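Local coordinates for structural protein ORF131 (Acidianus two-tailed virus, PDB 3FAJ) that is a structural component of the virion and may also bind DNA, at residues K28-D40 with K55-D68. Sequence-based numbering, arbitrary orientation. Where two conformers were deposited one is given.
Sequences KGDYAGGAVKILD and KLAGEEANARRAGD
Tyr-31, in the first turn of helix 31-40, lies flat against the side of helix 55-66. Asn-62 CB stands over the ring centre, 3.4 Å from the Tyr-31 centroid and 7° off the ring normal, a CH-pi contact. Ala-66 CB meets the ring edge in its plane, 3.8 Å from Tyr-31 CE2. Asp-68 OD2 also comes in at the edge, 3.4 Å from Tyr-31 CD2. The ring thus acts as a knob in a hole formed by Glu-59, Asn-62, Ala-63 and Ala-66. Its hydroxyl shares a water with the backbone: the water lies 3.0 Å from Tyr-31 OH and donates to Asn-62 O.

Glu-59 is the reciprocal knob, set among Tyr-31, Gly-34, Ala-35 and Ile-38. A bend at chi2 (-58°) folds its chain so that OE1 lies 3.4 Å from Tyr-31 CB. Further along, apolar groups take over. Ile-38 CG2 packs on Leu-56 CD2 at 3.7 Å, the two side chains sliding past each other in opposite directions. Leu-39 crosses Leu-56 at about a right angle, with CD2 against Leu-56 CD1.

The two helices run antiparallel, at 172°. Helices 69-86, 113-123 and 125-132 pack around the pair: Leu-39 and Leu-56 touch Ile-78 and Val-79 of helix 69-86, Leu-39 also meets Tyr-115, and Ala-32 meets Thr-127. Behind the tyrosine, Gly-29 O sits over the opposite ring face. Asp-30 N-caps the helix, its OD1 taking the N-H of Gly-33. On the other segment, Arg-65 NH2 bonds Asn-62 OD1 and ties the amide to its own helix, while a Schellman motif at Gly-67 ends that helix.

No direct hydrogen bond joins the segments. The pairing rests on knobs-into-holes packing, the CH-pi contact, carboxylate oxygens at the tyrosine edge and apolar side chains, with one water bridge at the tyrosine end.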
loop_
_atom_site.group_PDB
_atom_site.type_symbol
_atom_site.label_atom_id
_atom_site.label_comp_id
_atom_site.label_asym_id
_atom_site.label_seq_id
_atom_site.Cartn_x
_atom_site.Cartn_y
_atom_site.Cartn_z
ATOM N N LYS A 28 4.743 -9.822 14.197
ATOM C CA LYS A 28 6.071 -9.912 13.581
ATOM C C LYS A 28 6.041 -10.478 12.157
ATOM O O LYS A 28 5.519 -11.580 11.912
ATOM C CB LYS A 28 7.022 -10.728 14.468
ATOM C CG LYS A 28 8.481 -10.734 14.005
ATOM C CD LYS A 28 9.423 -11.189 15.118
ATOM C CE LYS A 28 9.750 -10.049 16.077
ATOM N NZ LYS A 28 10.546 -10.503 17.251
ATOM N N GLY A 29 6.580 -9.699 11.219
ATOM C CA GLY A 29 6.731 -10.152 9.845
ATOM C C GLY A 29 5.463 -9.988 9.027
ATOM O O GLY A 29 5.400 -10.434 7.879
ATOM N N ASP A 30 4.450 -9.341 9.606
ATOM C CA ASP A 30 3.179 -9.167 8.900
ATOM C C ASP A 30 3.226 -7.892 8.066
ATOM O O ASP A 30 2.605 -6.876 8.400
ATOM C CB ASP A 30 1.991 -9.159 9.878
ATOM C CG ASP A 30 0.637 -9.236 9.170
ATOM O OD1 ASP A 30 0.606 -9.273 7.928
ATOM O OD2 ASP A 30 -0.396 -9.289 9.892
ATOM N N TYR A 31 3.971 -7.961 6.963
ATOM C CA TYR A 31 4.191 -6.791 6.117
ATOM C C TYR A 31 2.921 -6.380 5.390
ATOM O O TYR A 31 2.701 -5.190 5.169
ATOM C CB TYR A 31 5.355 -7.033 5.137
ATOM C CG TYR A 31 6.585 -7.540 5.843
ATOM C CD1 TYR A 31 7.104 -6.882 6.971
ATOM C CD2 TYR A 31 7.223 -8.704 5.407
ATOM C CE1 TYR A 31 8.229 -7.374 7.649
ATOM C CE2 TYR A 31 8.351 -9.188 6.079
ATOM C CZ TYR A 31 8.847 -8.514 7.183
ATOM O OH TYR A 31 9.952 -9.014 7.846
ATOM N N ALA A 32 2.105 -7.371 5.007
ATOM C CA ALA A 32 0.805 -7.096 4.417
ATOM C C ALA A 32 -0.044 -6.232 5.366
ATOM O O ALA A 32 -0.606 -5.206 4.948
ATOM C CB ALA A 32 0.090 -8.423 4.060
ATOM N N GLY A 33 -0.131 -6.638 6.635
ATOM C CA GLY A 33 -0.872 -5.863 7.654
ATOM C C GLY A 33 -0.297 -4.464 7.825
ATOM O O GLY A 33 -1.056 -3.475 7.960
ATOM N N GLY A 34 1.040 -4.370 7.808
ATOM C CA GLY A 34 1.720 -3.075 7.947
ATOM C C GLY A 34 1.384 -2.175 6.757
ATOM O O GLY A 34 1.160 -0.972 6.923
ATOM N N ALA A 35 1.337 -2.761 5.568
ATOM C CA ALA A 35 0.939 -2.022 4.372
ATOM C C ALA A 35 -0.503 -1.511 4.530
ATOM O O ALA A 35 -0.770 -0.348 4.243
ATOM C CB ALA A 35 1.105 -2.891 3.115
ATOM N N VAL A 36 -1.419 -2.359 4.998
ATOM C CA VAL A 36 -2.836 -1.943 5.159
ATOM C C VAL A 36 -2.940 -0.765 6.152
ATOM O O VAL A 36 -3.718 0.184 5.941
ATOM C CB VAL A 36 -3.712 -3.119 5.597
ATOM C CG1 VAL A 36 -5.101 -2.647 6.031
ATOM C CG2 VAL A 36 -3.826 -4.139 4.466
ATOM N N LYS A 37 -2.123 -0.786 7.202
ATOM C CA LYS A 37 -2.122 0.331 8.153
ATOM C C LYS A 37 -1.709 1.626 7.454
ATOM O O LYS A 37 -2.341 2.671 7.661
ATOM C CB LYS A 37 -1.226 0.034 9.352
ATOM C CG LYS A 37 -1.862 -0.950 10.307
ATOM C CD LYS A 37 -0.889 -1.369 11.362
ATOM C CE LYS A 37 -1.498 -2.476 12.182
ATOM N NZ LYS A 37 -0.441 -3.166 12.934
ATOM N N ILE A 38 -0.669 1.560 6.627
ATOM C CA ILE A 38 -0.195 2.714 5.845
ATOM C C ILE A 38 -1.317 3.171 4.902
ATOM O O ILE A 38 -1.617 4.374 4.805
ATOM C CB ILE A 38 1.107 2.401 5.057
ATOM C CG1 ILE A 38 2.293 2.207 6.011
ATOM C CG2 ILE A 38 1.417 3.514 4.003
ATOM C CD1 ILE A 38 3.469 1.391 5.402
ATOM N N LEU A 39 -1.949 2.210 4.241
ATOM C CA LEU A 39 -3.053 2.540 3.305
ATOM C C LEU A 39 -4.228 3.237 4.022
ATOM O O LEU A 39 -4.813 4.196 3.485
ATOM C CB LEU A 39 -3.525 1.308 2.541
ATOM C CG LEU A 39 -2.455 0.754 1.585
ATOM C CD1 LEU A 39 -2.972 -0.561 1.005
ATOM C CD2 LEU A 39 -2.101 1.774 0.474
ATOM N N ASP A 40 -4.573 2.772 5.214
ATOM C CA ASP A 40 -5.624 3.433 6.002
ATOM C C ASP A 40 -5.258 4.886 6.339
ATOM O O ASP A 40 -6.111 5.786 6.311
ATOM C CB ASP A 40 -5.919 2.633 7.277
ATOM C CG ASP A 40 -6.682 1.341 7.008
ATOM O OD1 ASP A 40 -7.247 1.166 5.901
ATOM O OD2 ASP A 40 -6.719 0.499 7.932
ATOM N N LYS A 55 7.044 4.728 2.273
ATOM C CA LYS A 55 6.676 3.792 3.335
ATOM C C LYS A 55 6.145 2.468 2.768
ATOM O O LYS A 55 6.525 1.396 3.277
ATOM C CB LYS A 55 5.642 4.403 4.289
ATOM C CG LYS A 55 6.202 5.497 5.176
ATOM C CD LYS A 55 5.161 5.963 6.168
ATOM C CE LYS A 55 5.829 6.738 7.299
ATOM N NZ LYS A 55 4.833 7.211 8.318
ATOM N N LEU A 56 5.274 2.531 1.750
ATOM C CA LEU A 56 4.792 1.297 1.088
ATOM C C LEU A 56 5.959 0.546 0.471
ATOM O O LEU A 56 6.019 -0.673 0.559
ATOM C CB LEU A 56 3.759 1.609 0.008
ATOM C CG LEU A 56 2.398 2.063 0.548
ATOM C CD1 LEU A 56 1.522 2.575 -0.614
ATOM C CD2 LEU A 56 1.679 0.912 1.360
ATOM N N ALA A 57 6.889 1.274 -0.154
ATOM C CA ALA A 57 8.054 0.650 -0.773
ATOM C C ALA A 57 8.881 -0.129 0.268
ATOM O O ALA A 57 9.424 -1.205 -0.033
ATOM C CB ALA A 57 8.916 1.709 -1.474
ATOM N N GLY A 58 8.962 0.419 1.481
ATOM C CA GLY A 58 9.664 -0.234 2.601
ATOM C C GLY A 58 9.026 -1.580 2.931
ATOM O O GLY A 58 9.731 -2.573 3.152
ATOM N N GLU A 59 7.633 -1.569 2.964
ATOM C CA GLU A 59 6.982 -2.872 3.207
ATOM C C GLU A 59 7.224 -3.800 2.026
ATOM O O GLU A 59 7.428 -5.016 2.192
ATOM C CB GLU A 59 5.479 -2.705 3.451
ATOM C CG GLU A 59 5.101 -1.926 4.730
ATOM C CD GLU A 59 5.647 -2.530 6.012
ATOM O OE1 GLU A 59 5.653 -3.771 6.166
ATOM O OE2 GLU A 59 6.110 -1.740 6.871
ATOM N N GLU A 60 7.081 -3.313 0.895
ATOM C CA GLU A 60 7.355 -4.105 -0.301
ATOM C C GLU A 60 8.767 -4.707 -0.250
ATOM O O GLU A 60 8.963 -5.890 -0.561
ATOM C CB GLU A 60 7.202 -3.205 -1.539
ATOM C CG GLU A 60 7.383 -3.897 -2.852
ATOM C CD GLU A 60 7.167 -2.943 -4.006
ATOM O OE1 GLU A 60 6.913 -1.736 -3.751
ATOM O OE2 GLU A 60 7.299 -3.417 -5.155
ATOM N N ALA A 61 9.789 -4.025 0.143
ATOM C CA ALA A 61 11.139 -4.575 0.270
ATOM C C ALA A 61 11.185 -5.640 1.356
ATOM O O ALA A 61 11.857 -6.655 1.190
ATOM C CB ALA A 61 12.158 -3.467 0.569
ATOM N N ASN A 62 10.495 -5.396 2.473
ATOM C CA ASN A 62 10.444 -6.382 3.566
ATOM C C ASN A 62 9.834 -7.699 3.042
ATOM O O ASN A 62 10.366 -8.795 3.302
ATOM C CB ASN A 62 9.559 -5.877 4.706
ATOM C CG ASN A 62 10.202 -4.781 5.537
ATOM O OD1 ASN A 62 11.425 -4.670 5.634
ATOM N ND2 ASN A 62 9.356 -3.976 6.176
ATOM N N ALA A 63 8.725 -7.568 2.315
ATOM C CA ALA A 63 8.038 -8.707 1.684
ATOM C C ALA A 63 8.967 -9.450 0.718
ATOM O O ALA A 63 9.052 -10.665 0.771
ATOM C CB ALA A 63 6.735 -8.234 0.969
ATOM N N ARG A 64 9.680 -8.711 -0.139
ATOM C CA ARG A 64 10.636 -9.306 -1.060
ATOM C C ARG A 64 11.698 -10.123 -0.298
ATOM O O ARG A 64 11.959 -11.289 -0.623
ATOM C CB ARG A 64 11.272 -8.204 -1.913
ATOM C CG ARG A 64 12.075 -8.702 -3.103
ATOM C CD ARG A 64 12.628 -7.537 -3.914
ATOM N NE ARG A 64 13.404 -6.598 -3.098
ATOM C CZ ARG A 64 14.644 -6.817 -2.656
ATOM N NH1 ARG A 64 15.285 -7.951 -2.936
ATOM N NH2 ARG A 64 15.250 -5.891 -1.925
ATOM N N ARG A 65 12.277 -9.521 0.731
ATOM C CA ARG A 65 13.342 -10.171 1.505
ATOM C C ARG A 65 12.856 -11.464 2.161
ATOM O O ARG A 65 13.603 -12.434 2.252
ATOM C CB ARG A 65 13.896 -9.207 2.544
ATOM C CG ARG A 65 14.792 -8.112 1.929
ATOM C CD ARG A 65 15.507 -7.297 2.990
ATOM N NE ARG A 65 14.624 -6.348 3.671
ATOM C CZ ARG A 65 14.445 -5.086 3.294
ATOM N NH1 ARG A 65 15.078 -4.596 2.225
ATOM N NH2 ARG A 65 13.629 -4.308 3.986
ATOM N N ALA A 66 11.602 -11.458 2.607
ATOM C CA ALA A 66 10.957 -12.604 3.260
ATOM C C ALA A 66 10.424 -13.669 2.275
ATOM O O ALA A 66 10.113 -14.801 2.676
ATOM C CB ALA A 66 9.839 -12.109 4.156
ATOM N N GLY A 67 10.355 -13.324 0.993
ATOM C CA GLY A 67 9.755 -14.217 0.000
ATOM C C GLY A 67 8.240 -14.233 -0.043
ATOM O O GLY A 67 7.643 -15.203 -0.551
ATOM N N ASP A 68 7.613 -13.177 0.494
ATOM C CA ASP A 68 6.152 -12.982 0.408
ATOM C C ASP A 68 5.862 -12.345 -0.955
ATOM O O ASP A 68 5.607 -11.132 -1.057
ATOM C CB ASP A 68 5.641 -12.036 1.510
ATOM C CG ASP A 68 6.027 -12.477 2.924
ATOM O OD1 ASP A 68 5.889 -13.682 3.244
ATOM O OD2 ASP A 68 6.428 -11.602 3.733
HETATM O O HOH W 1 11.922 -9.261 5.541
#